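Local coordinates for protein putative succinylglutamate desuccinylase / aspartoacylase (Shewanella amazonensis, PDB 3FMC) that probably acts as a zinc-dependent hydrolase of the succinylglutamate desuccinylase/aspartoacylase family, which belongs to the zinc exopeptidase clan, at residues I344-S349 with E357-M362; V301-K306 with A350-G355; T125-F130 with V216-L221; N110-Y115 with A222-S227; V52-M57 with I249-A254. All blocks are in the same frame, centred on the assembly; numbering follows the deposited sequence.

Three contacts lie within the catalytic domain of the family and two in the C-terminal part of the chain. Contact 5 joins helices 48-60 and 251-267, far apart in sequence. Contacts 3 and 4 fall between those segments along the chain and share helix 210-227; their centres are 9 Å apart and their side chains touch. Contacts 1 and 2 come later, with centres also 9 Å apart and with segments that alternate along the chain. They pack against each other on the far side of the chain's centre, their centres about 37 to 47 Å from those of contacts 3 and 4. Contacts 1, 2 and 5 also touch the second subunit, so these parts of the chain also take part in the subunit interface.

Contact 1 (I344-S349 with E357-M362); sequences ILHFAS and ELYKVM
With CG set between its backbone N and carbonyl carbon (chi1 73°), the His346 imidazole runs alongside Tyr359. Tyr359 CG stands beside its own backbone N (chi1 -81°), which lays its ring under His346 CB. This is a CH-pi contact, with His346 CB over the ring centre and 3.5 Å from the Tyr359 centroid. The two rings meet obliquely, with planes at 58°. His346 ND1 bonds to Phe347 O at 2.7 Å, in the imidazole plane, which helps hold the ring's rotation. On the other face of the strand pair, Leu345 and Lys360 run side by side, with Leu345 CD1 3.9 Å from Lys360 CB. Further along, the Ile344 and Met362 (selenomethionine) side chains cross, with Ile344 CG1 3.6 Å from Met362 CG.

The strands are antiparallel. Lys360 N bonds to Leu345 O at 3.0 Å, and Ile344 N bonds to Lys360 O at 2.9 Å. Ile344 and Leu345 both face Lys360, a classic beta bulge. Phe347 N bonds to Leu358 O at 2.9 Å beyond the end of strand 341-346. The Tyr359 hydroxyl is bonded to Gly305 O. Strand 341-346 pairs on its other side with strand 176-184, and strand 357-363 with strand 290-294.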
# COMPACT_ATOMS: atom_id res chain seq x y z
N ILE C 344 -10.41 -8.96 23.97
CA ILE C 344 -8.96 -9.26 23.97
C ILE C 344 -8.18 -8.22 23.18
O ILE C 344 -7.08 -7.78 23.56
CB ILE C 344 -8.71 -10.70 23.39
CG1 ILE C 344 -9.37 -11.77 24.27
CG2 ILE C 344 -7.23 -10.98 23.19
CD1 ILE C 344 -8.97 -11.69 25.78
N LEU C 345 -8.77 -7.79 22.07
CA LEU C 345 -8.06 -6.88 21.18
C LEU C 345 -9.09 -6.08 20.39
O LEU C 345 -10.25 -6.52 20.23
CB LEU C 345 -7.13 -7.69 20.24
CG LEU C 345 -7.74 -8.76 19.33
CD1 LEU C 345 -8.28 -8.12 18.01
CD2 LEU C 345 -6.83 -9.92 18.95
N HIS C 346 -8.65 -4.94 19.89
CA HIS C 346 -9.46 -4.11 19.03
C HIS C 346 -8.61 -3.52 17.90
O HIS C 346 -7.37 -3.47 17.94
CB HIS C 346 -10.25 -3.03 19.82
CG HIS C 346 -9.44 -1.89 20.38
ND1 HIS C 346 -8.78 -0.97 19.58
CD2 HIS C 346 -9.27 -1.47 21.65
CE1 HIS C 346 -8.21 -0.06 20.35
NE2 HIS C 346 -8.51 -0.32 21.61
N PHE C 347 -9.34 -2.99 16.92
CA PHE C 347 -8.76 -2.43 15.71
C PHE C 347 -7.84 -1.30 16.07
O PHE C 347 -8.14 -0.48 16.96
CB PHE C 347 -9.91 -1.99 14.80
CG PHE C 347 -9.50 -1.63 13.39
CD1 PHE C 347 -8.92 -2.56 12.56
CD2 PHE C 347 -9.85 -0.38 12.87
CE1 PHE C 347 -8.62 -2.24 11.24
CE2 PHE C 347 -9.55 -0.05 11.57
CZ PHE C 347 -8.93 -0.98 10.76
N ALA C 348 -6.73 -1.20 15.33
CA ALA C 348 -5.67 -0.22 15.62
C ALA C 348 -5.88 1.17 15.09
O ALA C 348 -5.06 2.06 15.34
CB ALA C 348 -4.32 -0.78 15.11
N SER C 349 -6.96 1.39 14.34
CA SER C 349 -7.27 2.67 13.73
C SER C 349 -8.66 3.12 14.25
O SER C 349 -9.46 2.31 14.71
CB SER C 349 -7.28 2.52 12.21
OG SER C 349 -7.99 3.57 11.61
N GLU C 357 -13.39 -5.22 11.32
CA GLU C 357 -13.40 -5.98 12.58
C GLU C 357 -12.99 -5.05 13.71
O GLU C 357 -11.85 -4.59 13.79
CB GLU C 357 -12.49 -7.17 12.49
CG GLU C 357 -12.51 -8.08 13.75
CD GLU C 357 -11.35 -9.06 13.75
OE1 GLU C 357 -11.34 -10.05 12.98
OE2 GLU C 357 -10.43 -8.83 14.54
N LEU C 358 -13.94 -4.76 14.59
CA LEU C 358 -13.70 -3.84 15.71
C LEU C 358 -13.02 -4.51 16.90
O LEU C 358 -12.06 -3.96 17.42
CB LEU C 358 -15.00 -3.16 16.17
CG LEU C 358 -15.49 -1.95 15.40
CD1 LEU C 358 -16.94 -1.62 15.87
CD2 LEU C 358 -14.54 -0.74 15.58
N TYR C 359 -13.50 -5.66 17.33
CA TYR C 359 -12.92 -6.38 18.45
C TYR C 359 -12.98 -7.87 18.25
O TYR C 359 -13.77 -8.35 17.46
CB TYR C 359 -13.75 -6.13 19.74
CG TYR C 359 -13.53 -4.83 20.53
CD1 TYR C 359 -14.12 -3.63 20.14
CD2 TYR C 359 -12.81 -4.83 21.72
CE1 TYR C 359 -13.96 -2.47 20.85
CE2 TYR C 359 -12.67 -3.69 22.47
CZ TYR C 359 -13.25 -2.50 22.04
OH TYR C 359 -13.10 -1.34 22.76
N LYS C 360 -12.08 -8.59 18.94
CA LYS C 360 -12.22 -10.02 19.18
C LYS C 360 -12.47 -10.17 20.71
O LYS C 360 -11.80 -9.53 21.54
CB LYS C 360 -11.05 -10.84 18.69
CG LYS C 360 -10.97 -10.90 17.17
CD LYS C 360 -9.87 -11.86 16.79
CE LYS C 360 -9.63 -11.89 15.38
NZ LYS C 360 -8.69 -13.02 15.16
N VAL C 361 -13.48 -10.97 21.02
CA VAL C 361 -13.99 -11.13 22.37
C VAL C 361 -14.12 -12.58 22.79
O VAL C 361 -14.72 -13.39 22.09
CB VAL C 361 -15.41 -10.47 22.45
CG1 VAL C 361 -15.99 -10.56 23.88
CG2 VAL C 361 -15.33 -9.03 21.98
N MSE C 362 -13.51 -12.96 23.94
CA MSE C 362 -13.72 -14.30 24.46
C MSE C 362 -15.04 -14.30 25.20
O MSE C 362 -15.31 -13.38 25.99
CB MSE C 362 -12.61 -14.70 25.46
CG MSE C 362 -11.30 -14.79 24.80
SE MSE C 362 -9.95 -15.50 26.05
CE MSE C 362 -8.38 -15.35 24.92

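Contact 2 (V301-K306 with A350-G355); sequences VEYLGK and ASVHQG
Val301 and Ala350 are joined by the backbone hydrogen bond of this contact. Val301 N donates to Ala350 O at 2.7 Å, with an N-H...O angle of 153°. Ala350 CB lies 3.7 Å from Val301 O, so the two residues also touch through a methyl and a carbonyl.

The apolar part is small and centres on two valines. Val301 and Val352 cross at about a right angle, with Val301 CG2 3.7 Å from Val352 CG2. Val301 CG2 stands anti to its carbonyl carbon, beside the backbone N, which turns that methyl to Val352. The other branch, Val301 CG1, sits 3.5 Å above the plane of the Tyr303 ring, over its centre. One valine therefore meets Val352 with one methyl and covers a face of Tyr303 with the other.

Aromatic contact across the segments is lighter. Tyr303 CE2 comes within 4.4 Å of Ala350 CA, obliquely to the ring. The Tyr303 hydroxyl is hydrogen-bonded to Ser349 O, and its ring stacks with His346.

Strands 299-303 and 351-352 are antiparallel neighbours in a four-stranded sheet. Strand 351-352 is its outermost strand within the chain. Strand 316-321 flanks 299-303 on the other side, and Leu358 of strand 357-363 packs on Val301, Tyr303 and Val352.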
# COMPACT_ATOMS: atom_id res chain seq x y z
N VAL C 301 -14.35 5.99 15.63
CA VAL C 301 -14.52 5.24 16.85
C VAL C 301 -13.67 5.66 18.02
O VAL C 301 -12.44 5.85 17.90
CB VAL C 301 -14.15 3.74 16.52
CG1 VAL C 301 -14.34 2.84 17.72
CG2 VAL C 301 -15.01 3.23 15.31
N GLU C 302 -14.34 5.80 19.16
CA GLU C 302 -13.69 6.00 20.45
C GLU C 302 -13.86 4.65 21.16
O GLU C 302 -14.98 4.22 21.41
CB GLU C 302 -14.36 7.13 21.23
CG GLU C 302 -13.75 7.38 22.58
CD GLU C 302 -14.41 8.56 23.30
OE1 GLU C 302 -15.67 8.62 23.34
OE2 GLU C 302 -13.66 9.37 23.81
N TYR C 303 -12.77 3.96 21.46
CA TYR C 303 -12.84 2.60 22.03
C TYR C 303 -13.12 2.74 23.52
O TYR C 303 -12.36 3.40 24.22
CB TYR C 303 -11.51 1.82 21.78
CG TYR C 303 -11.36 1.53 20.31
CD1 TYR C 303 -11.99 0.44 19.73
CD2 TYR C 303 -10.68 2.40 19.48
CE1 TYR C 303 -11.91 0.19 18.37
CE2 TYR C 303 -10.60 2.17 18.09
CZ TYR C 303 -11.22 1.07 17.55
OH TYR C 303 -11.20 0.86 16.19
N LEU C 304 -14.19 2.12 23.99
CA LEU C 304 -14.54 2.16 25.44
C LEU C 304 -14.20 0.87 26.16
O LEU C 304 -13.79 0.89 27.31
CB LEU C 304 -16.02 2.49 25.60
CG LEU C 304 -16.52 3.76 24.92
CD1 LEU C 304 -18.04 3.89 24.98
CD2 LEU C 304 -15.82 4.99 25.45
N GLY C 305 -14.38 -0.26 25.50
CA GLY C 305 -14.10 -1.59 26.10
C GLY C 305 -12.60 -1.73 26.18
O GLY C 305 -11.92 -1.70 25.16
N LYS C 306 -12.06 -1.86 27.40
CA LYS C 306 -10.61 -1.96 27.58
C LYS C 306 -10.18 -3.42 27.44
O LYS C 306 -10.80 -4.33 27.96
CB LYS C 306 -10.17 -1.39 28.93
CG LYS C 306 -10.59 0.09 29.08
CD LYS C 306 -9.78 1.02 28.19
CE LYS C 306 -10.27 2.43 28.24
NZ LYS C 306 -9.26 3.35 27.66
N ALA C 350 -8.89 4.44 14.23
CA ALA C 350 -10.14 5.02 14.73
C ALA C 350 -11.20 5.18 13.65
O ALA C 350 -12.30 5.68 13.91
CB ALA C 350 -9.84 6.39 15.38
N SER C 351 -10.89 4.81 12.41
CA SER C 351 -11.85 5.00 11.33
C SER C 351 -12.13 3.66 10.68
O SER C 351 -11.23 2.92 10.26
CB SER C 351 -11.36 6.05 10.35
OG SER C 351 -10.10 5.72 9.88
N VAL C 352 -13.41 3.32 10.67
CA VAL C 352 -13.87 2.05 10.18
C VAL C 352 -14.96 2.18 9.10
O VAL C 352 -15.73 3.14 9.08
CB VAL C 352 -14.41 1.14 11.34
CG1 VAL C 352 -13.31 0.90 12.37
CG2 VAL C 352 -15.71 1.70 12.04
N HIS C 353 -14.97 1.20 8.23
CA HIS C 353 -16.02 1.02 7.24
C HIS C 353 -17.01 0.03 7.86
O HIS C 353 -16.69 -0.70 8.83
CB HIS C 353 -15.43 0.44 5.93
CG HIS C 353 -14.30 1.26 5.35
ND1 HIS C 353 -14.34 2.64 5.22
CD2 HIS C 353 -13.12 0.88 4.79
CE1 HIS C 353 -13.22 3.07 4.67
NE2 HIS C 353 -12.47 2.02 4.39
N GLN C 354 -18.22 -0.05 7.31
CA GLN C 354 -19.10 -1.11 7.76
C GLN C 354 -18.37 -2.46 7.52
O GLN C 354 -17.75 -2.69 6.48
CB GLN C 354 -20.41 -1.10 6.99
CG GLN C 354 -21.41 -2.09 7.52
CD GLN C 354 -22.66 -2.15 6.71
OE1 GLN C 354 -22.64 -2.09 5.50
NE2 GLN C 354 -23.78 -2.29 7.39
N GLY C 355 -18.39 -3.32 8.53
CA GLY C 355 -17.76 -4.61 8.45
C GLY C 355 -16.33 -4.69 8.94
O GLY C 355 -15.83 -5.78 9.12

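Contact 3 (T125-F130 with V216-L221); sequences TLITAF and VPWWTL
Two helices of the catalytic domain, 123-142 and 210-227, meet here in a buried aromatic cluster. Phe130 and Trp218 form a T-shaped pair: the edge of Phe130 points at the face of the six-membered indole ring. The centroids are 4.8 Å apart and the planes stand at 71°. Phe130 CD2 makes the approach, 3.6 Å from Trp218 CZ3. With CG anti to the backbone N (chi1 -165°), the phenyl group reaches across to helix 210-227.

Leu221 covers one face of the Phe130 ring. Its CD2 lies 3.8 Å from the ring centroid and 12° off the normal, a CH-pi contact. Pro217 CB touches Phe130 CE2 at 3.7 Å. The indole has a second neighbour in Ile127, whose CG2 is 3.8 Å from Trp218 CZ3. Ile127 O lies at the edge of the indole, near its plane, 3.5 Å from Trp218 CH2. Leu126 adds a methyl contact, its CD2 4.0 Å from Leu221 CD2.

Replacing Trp218 by alanine would probably leave a gap between the helices, take from Phe130 one of its aromatic partners and leave Ile127 CG2 without the indole carbons it touches. The axes of the short helix segments come no closer than 12.2 Å, so large side chains span the space between them. Apolar packing and the edge-to-face ring pair carry the contact, as its buried residues imply.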
# COMPACT_ATOMS: atom_id res chain seq x y z
N THR C 125 11.86 -45.18 19.31
CA THR C 125 12.26 -45.37 17.93
C THR C 125 11.14 -44.93 16.99
O THR C 125 11.42 -44.40 15.91
CB THR C 125 12.65 -46.84 17.69
OG1 THR C 125 13.72 -47.16 18.58
CG2 THR C 125 13.09 -47.07 16.29
N LEU C 126 9.89 -45.16 17.38
CA LEU C 126 8.73 -44.75 16.58
C LEU C 126 8.71 -43.20 16.47
O LEU C 126 8.54 -42.65 15.39
CB LEU C 126 7.44 -45.30 17.19
CG LEU C 126 6.12 -45.14 16.42
CD1 LEU C 126 5.09 -46.20 16.89
CD2 LEU C 126 5.56 -43.73 16.57
N ILE C 127 8.97 -42.54 17.59
CA ILE C 127 8.98 -41.07 17.69
C ILE C 127 10.10 -40.47 16.84
O ILE C 127 9.90 -39.49 16.12
CB ILE C 127 9.07 -40.62 19.19
CG1 ILE C 127 7.79 -41.02 19.92
CG2 ILE C 127 9.31 -39.08 19.34
CD1 ILE C 127 7.94 -40.87 21.45
N THR C 128 11.28 -41.05 16.92
CA THR C 128 12.40 -40.59 16.11
C THR C 128 12.07 -40.74 14.63
O THR C 128 12.37 -39.85 13.82
CB THR C 128 13.69 -41.38 16.50
OG1 THR C 128 14.01 -41.06 17.85
CG2 THR C 128 14.87 -41.04 15.60
N ALA C 129 11.43 -41.84 14.27
CA ALA C 129 11.07 -42.11 12.88
C ALA C 129 10.04 -41.09 12.37
O ALA C 129 10.10 -40.65 11.22
CB ALA C 129 10.54 -43.53 12.73
N PHE C 130 9.08 -40.75 13.23
CA PHE C 130 8.00 -39.84 12.87
C PHE C 130 8.56 -38.46 12.62
O PHE C 130 8.21 -37.83 11.62
CB PHE C 130 6.89 -39.81 13.93
CG PHE C 130 5.61 -39.17 13.46
CD1 PHE C 130 4.79 -39.81 12.55
CD2 PHE C 130 5.20 -37.95 13.98
CE1 PHE C 130 3.60 -39.23 12.13
CE2 PHE C 130 4.02 -37.39 13.59
CZ PHE C 130 3.21 -38.04 12.65
N VAL C 216 -0.36 -30.76 15.03
CA VAL C 216 -1.35 -31.66 14.43
C VAL C 216 -0.78 -33.04 14.09
O VAL C 216 -1.47 -34.06 14.35
CB VAL C 216 -2.13 -31.01 13.23
CG1 VAL C 216 -2.93 -32.04 12.47
CG2 VAL C 216 -3.06 -29.91 13.73
N PRO C 217 0.42 -33.13 13.48
CA PRO C 217 0.81 -34.51 13.14
C PRO C 217 0.94 -35.41 14.37
O PRO C 217 0.54 -36.58 14.36
CB PRO C 217 2.19 -34.35 12.46
CG PRO C 217 2.28 -32.91 12.05
CD PRO C 217 1.43 -32.14 13.02
N TRP C 218 1.51 -34.84 15.42
CA TRP C 218 1.72 -35.59 16.69
C TRP C 218 0.46 -35.93 17.45
O TRP C 218 0.40 -37.01 18.10
CB TRP C 218 2.68 -34.86 17.58
CG TRP C 218 4.03 -34.67 16.98
CD1 TRP C 218 4.49 -33.55 16.37
CD2 TRP C 218 5.12 -35.61 16.98
NE1 TRP C 218 5.79 -33.75 15.95
CE2 TRP C 218 6.21 -34.99 16.33
CE3 TRP C 218 5.28 -36.92 17.47
CZ2 TRP C 218 7.45 -35.63 16.15
CZ3 TRP C 218 6.51 -37.56 17.27
CH2 TRP C 218 7.58 -36.91 16.63
N TRP C 219 -0.52 -35.01 17.42
CA TRP C 219 -1.79 -35.20 18.13
C TRP C 219 -2.55 -36.28 17.39
O TRP C 219 -3.13 -37.18 18.00
CB TRP C 219 -2.60 -33.91 18.10
CG TRP C 219 -3.70 -33.80 19.13
CD1 TRP C 219 -4.28 -34.81 19.87
CD2 TRP C 219 -4.38 -32.60 19.51
NE1 TRP C 219 -5.26 -34.31 20.67
CE2 TRP C 219 -5.35 -32.95 20.48
CE3 TRP C 219 -4.26 -31.25 19.13
CZ2 TRP C 219 -6.18 -32.00 21.08
CZ3 TRP C 219 -5.10 -30.32 19.72
CH2 TRP C 219 -6.05 -30.71 20.68
N THR C 220 -2.58 -36.18 16.06
CA THR C 220 -3.24 -37.19 15.23
C THR C 220 -2.59 -38.58 15.42
O THR C 220 -3.31 -39.58 15.48
CB THR C 220 -3.19 -36.77 13.76
OG1 THR C 220 -3.90 -35.53 13.62
CG2 THR C 220 -3.83 -37.83 12.90
N LEU C 221 -1.27 -38.64 15.50
CA LEU C 221 -0.55 -39.88 15.73
C LEU C 221 -0.94 -40.48 17.10
O LEU C 221 -1.12 -41.68 17.19
CB LEU C 221 0.98 -39.64 15.73
CG LEU C 221 1.87 -40.86 16.03
CD1 LEU C 221 1.76 -41.84 14.86
CD2 LEU C 221 3.32 -40.45 16.25

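Contact 4 (N110-Y115 with A222-S227); sequences NIEVWY and AEVASS
Val224 of helix 210-227 wedges against three residues of helix 111-118 in a helix-helix crossing, at -61° between the short segments. The axes of the two short helix segments come within 9.6 Å.

The tight part lies around Tyr115 and Val224. Val224 CG1 rests against Tyr115 CB at 3.6 Å. Tyr115 CG is anti to the backbone N (chi1 177°), which carries the ring over to Ala225. One ring face receives Ala225 CA, offset toward the rim, and Ala225 CB lies 3.8 Å from Tyr115 CE1. Tyr115 and Ala225 are both buried. Beyond them, Leu126 of helix 123-142 packs on Tyr115, and the ring of His228 meets it as well.

The other side faces solvent and is sparsely packed, with one close approach. Ile111 CG2 and Val224 CG2 are 4.1 Å apart. Glu112 bends at chi2 (54°), which turns its carboxylate back over Val224, with OE1 3.1 Å from Val224 CG1. Glu112 OE2 is hydrogen-bonded to Gln116 NE2. Ser227 is exposed and barely involved; its hydroxyl donates to Val224 O at 2.7 Å, three residues back. Asn110 is the N-cap of helix 111-118: its OD1 accepts from Val113 N at 2.8 Å, with the donor above the amide plane.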
# COMPACT_ATOMS: atom_id res chain seq x y z
N ASN C 110 -0.87 -40.46 5.13
CA ASN C 110 -1.87 -41.16 5.95
C ASN C 110 -1.20 -41.66 7.21
O ASN C 110 -0.31 -42.52 7.15
CB ASN C 110 -2.55 -42.28 5.13
CG ASN C 110 -3.62 -43.01 5.92
OD1 ASN C 110 -3.44 -43.33 7.09
ND2 ASN C 110 -4.74 -43.29 5.28
N ILE C 111 -1.60 -41.09 8.35
CA ILE C 111 -0.96 -41.40 9.64
C ILE C 111 -1.36 -42.79 10.15
O ILE C 111 -0.54 -43.49 10.75
CB ILE C 111 -1.21 -40.25 10.68
CG1 ILE C 111 -0.46 -39.01 10.21
CG2 ILE C 111 -0.74 -40.66 12.08
CD1 ILE C 111 -0.77 -37.69 10.96
N GLU C 112 -2.59 -43.17 9.89
CA GLU C 112 -3.03 -44.53 10.24
C GLU C 112 -2.09 -45.54 9.56
O GLU C 112 -1.54 -46.39 10.22
CB GLU C 112 -4.50 -44.76 9.87
CG GLU C 112 -5.01 -46.19 10.14
CD GLU C 112 -4.77 -46.66 11.60
OE1 GLU C 112 -5.23 -45.96 12.53
OE2 GLU C 112 -4.12 -47.72 11.80
N VAL C 113 -1.86 -45.39 8.25
CA VAL C 113 -0.95 -46.28 7.51
C VAL C 113 0.47 -46.16 8.00
O VAL C 113 1.16 -47.15 8.18
CB VAL C 113 -1.04 -46.03 5.96
CG1 VAL C 113 0.07 -46.79 5.19
CG2 VAL C 113 -2.42 -46.42 5.45
N TRP C 114 0.94 -44.94 8.23
CA TRP C 114 2.29 -44.76 8.75
C TRP C 114 2.40 -45.49 10.10
O TRP C 114 3.38 -46.17 10.37
CB TRP C 114 2.61 -43.27 8.95
CG TRP C 114 4.03 -43.02 9.31
CD1 TRP C 114 5.01 -42.61 8.45
CD2 TRP C 114 4.65 -43.13 10.61
NE1 TRP C 114 6.19 -42.46 9.14
CE2 TRP C 114 6.00 -42.79 10.46
CE3 TRP C 114 4.18 -43.50 11.90
CZ2 TRP C 114 6.90 -42.79 11.51
CZ3 TRP C 114 5.07 -43.51 12.95
CH2 TRP C 114 6.43 -43.16 12.75
N TYR C 115 1.38 -45.30 10.95
CA TYR C 115 1.41 -45.97 12.26
C TYR C 115 1.51 -47.49 12.11
O TYR C 115 2.36 -48.13 12.73
CB TYR C 115 0.20 -45.59 13.10
CG TYR C 115 0.19 -46.33 14.40
CD1 TYR C 115 1.04 -45.95 15.43
CD2 TYR C 115 -0.64 -47.43 14.59
CE1 TYR C 115 1.06 -46.66 16.65
CE2 TYR C 115 -0.63 -48.15 15.79
CZ TYR C 115 0.21 -47.75 16.82
OH TYR C 115 0.23 -48.42 18.03
N ALA C 222 -1.05 -39.64 18.12
CA ALA C 222 -1.42 -40.08 19.48
C ALA C 222 -2.83 -40.65 19.44
O ALA C 222 -3.11 -41.69 20.08
CB ALA C 222 -1.33 -38.91 20.46
N GLU C 223 -3.70 -40.01 18.66
CA GLU C 223 -5.10 -40.46 18.48
C GLU C 223 -5.15 -41.82 17.83
O GLU C 223 -5.89 -42.72 18.26
CB GLU C 223 -5.90 -39.45 17.61
CG GLU C 223 -6.20 -38.12 18.29
CD GLU C 223 -6.89 -37.10 17.37
OE1 GLU C 223 -6.97 -37.32 16.13
OE2 GLU C 223 -7.34 -36.07 17.92
N VAL C 224 -4.39 -41.96 16.74
CA VAL C 224 -4.29 -43.23 16.03
C VAL C 224 -3.76 -44.33 16.95
O VAL C 224 -4.31 -45.40 16.98
CB VAL C 224 -3.43 -43.11 14.76
CG1 VAL C 224 -3.05 -44.50 14.20
CG2 VAL C 224 -4.20 -42.21 13.72
N ALA C 225 -2.67 -44.07 17.68
CA ALA C 225 -2.10 -45.07 18.60
C ALA C 225 -3.14 -45.48 19.67
O ALA C 225 -3.33 -46.69 19.96
CB ALA C 225 -0.80 -44.53 19.22
N SER C 226 -3.83 -44.49 20.25
CA SER C 226 -4.88 -44.75 21.28
C SER C 226 -6.05 -45.57 20.73
O SER C 226 -6.66 -46.38 21.45
CB SER C 226 -5.43 -43.44 21.87
OG SER C 226 -4.39 -42.78 22.56
N SER C 227 -6.42 -45.34 19.48
CA SER C 227 -7.48 -46.13 18.87
C SER C 227 -7.06 -47.62 18.84
O SER C 227 -7.94 -48.50 18.79
CB SER C 227 -7.84 -45.63 17.46
OG SER C 227 -6.85 -46.02 16.53

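Contact 5 (V52-M57 with I249-A254); sequences VIYQLM and IDLDDA
Gln55 leans over the start of helix 251-267. Its CB comes 4.1 Å from Ala254 O. CG lies 3.9 Å from Leu251 O and a little farther from Ala254 CB. The chain bends at chi2 (-73°), and CD follows toward Leu251. At the tip, NE2 lies against Leu251 CB and donates to Leu251 O at 3.1 Å, with an N-H...O angle of 160°. The acceptor lies close to the Gln55 amide plane, but the donor stands well above the carbonyl plane. A leucine in its place would probably leave Leu251 O without this side-chain donor and the two segments without the hydrogen bond between them.

Ala254 CB fits against Val52, 3.8 Å from Val52 CG2. Leu251 CD2 reaches Tyr54 CD2 at 4.0 Å. Asp250 is the N-cap of the second helix, its OD1 accepting from Asp253 N at 2.9 Å. Leu332 of the second subunit packs on both Tyr54 and Leu251. The arrangement is a helix packed against a capped helix N-terminus, within the catalytic domain and beside a subunit interface.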
# COMPACT_ATOMS: atom_id res chain seq x y z
N VAL C 52 11.14 -9.87 23.70
CA VAL C 52 10.96 -11.06 24.59
C VAL C 52 12.13 -12.05 24.43
O VAL C 52 12.68 -12.58 25.43
CB VAL C 52 9.56 -11.71 24.43
CG1 VAL C 52 9.47 -12.99 25.28
CG2 VAL C 52 8.43 -10.72 24.81
N ILE C 53 12.52 -12.32 23.19
CA ILE C 53 13.65 -13.20 22.91
C ILE C 53 14.93 -12.61 23.51
O ILE C 53 15.74 -13.31 24.17
CB ILE C 53 13.77 -13.53 21.40
CG1 ILE C 53 12.64 -14.50 20.99
CG2 ILE C 53 15.13 -14.12 21.04
CD1 ILE C 53 12.64 -14.94 19.49
N TYR C 54 15.10 -11.31 23.34
CA TYR C 54 16.25 -10.62 23.89
C TYR C 54 16.33 -10.85 25.42
O TYR C 54 17.35 -11.29 25.94
CB TYR C 54 16.14 -9.13 23.60
CG TYR C 54 17.19 -8.30 24.29
CD1 TYR C 54 18.51 -8.28 23.80
CD2 TYR C 54 16.90 -7.55 25.41
CE1 TYR C 54 19.48 -7.56 24.41
CE2 TYR C 54 17.87 -6.82 26.04
CZ TYR C 54 19.17 -6.83 25.53
OH TYR C 54 20.14 -6.07 26.13
N GLN C 55 15.27 -10.52 26.12
CA GLN C 55 15.26 -10.65 27.58
C GLN C 55 15.43 -12.10 28.00
O GLN C 55 16.13 -12.36 28.99
CB GLN C 55 13.99 -10.06 28.19
CG GLN C 55 13.81 -8.54 28.02
CD GLN C 55 14.73 -7.73 28.87
OE1 GLN C 55 15.82 -8.15 29.17
NE2 GLN C 55 14.32 -6.53 29.19
N LEU C 56 14.82 -13.03 27.28
CA LEU C 56 14.92 -14.44 27.62
C LEU C 56 16.38 -14.88 27.48
O LEU C 56 16.93 -15.58 28.36
CB LEU C 56 13.99 -15.29 26.76
CG LEU C 56 13.89 -16.79 27.06
CD1 LEU C 56 13.42 -17.03 28.55
CD2 LEU C 56 12.94 -17.47 26.05
N MSE C 57 17.03 -14.50 26.39
CA MSE C 57 18.42 -14.88 26.23
C MSE C 57 19.31 -14.29 27.33
O MSE C 57 20.22 -14.97 27.82
CB MSE C 57 18.92 -14.51 24.83
CG MSE C 57 18.27 -15.34 23.79
SE MSE C 57 19.02 -15.09 21.97
CE MSE C 57 18.89 -13.22 21.76
N ILE C 249 7.89 -1.72 21.24
CA ILE C 249 8.95 -2.42 21.96
C ILE C 249 8.85 -1.86 23.38
O ILE C 249 8.80 -0.64 23.55
CB ILE C 249 10.34 -2.10 21.43
CG1 ILE C 249 10.50 -2.69 20.01
CG2 ILE C 249 11.47 -2.62 22.38
CD1 ILE C 249 10.42 -4.24 19.90
N ASP C 250 8.70 -2.74 24.36
CA ASP C 250 8.65 -2.36 25.78
C ASP C 250 9.50 -3.40 26.51
O ASP C 250 9.08 -4.50 26.79
CB ASP C 250 7.22 -2.28 26.29
CG ASP C 250 7.13 -1.92 27.75
OD1 ASP C 250 8.08 -2.14 28.50
OD2 ASP C 250 6.09 -1.40 28.15
N LEU C 251 10.74 -3.04 26.77
CA LEU C 251 11.71 -3.98 27.37
C LEU C 251 11.30 -4.46 28.76
O LEU C 251 11.39 -5.65 29.06
CB LEU C 251 13.12 -3.40 27.34
CG LEU C 251 13.74 -3.38 25.94
CD1 LEU C 251 14.99 -2.47 25.93
CD2 LEU C 251 14.06 -4.77 25.54
N ASP C 252 10.75 -3.57 29.58
CA ASP C 252 10.30 -4.01 30.90
C ASP C 252 9.17 -5.01 30.80
O ASP C 252 9.12 -6.02 31.52
CB ASP C 252 9.79 -2.83 31.74
CG ASP C 252 10.90 -1.96 32.26
OD1 ASP C 252 12.07 -2.40 32.26
OD2 ASP C 252 10.59 -0.83 32.67
N ASP C 253 8.21 -4.72 29.92
CA ASP C 253 7.09 -5.64 29.75
C ASP C 253 7.59 -7.00 29.19
O ASP C 253 7.13 -8.06 29.60
CB ASP C 253 6.02 -5.01 28.85
CG ASP C 253 4.67 -5.65 29.02
OD1 ASP C 253 4.35 -6.05 30.16
OD2 ASP C 253 3.90 -5.70 28.03
N ALA C 254 8.53 -6.95 28.25
CA ALA C 254 9.13 -8.16 27.67
C ALA C 254 9.85 -9.03 28.73
O ALA C 254 9.90 -10.26 28.63
CB ALA C 254 10.10 -7.77 26.54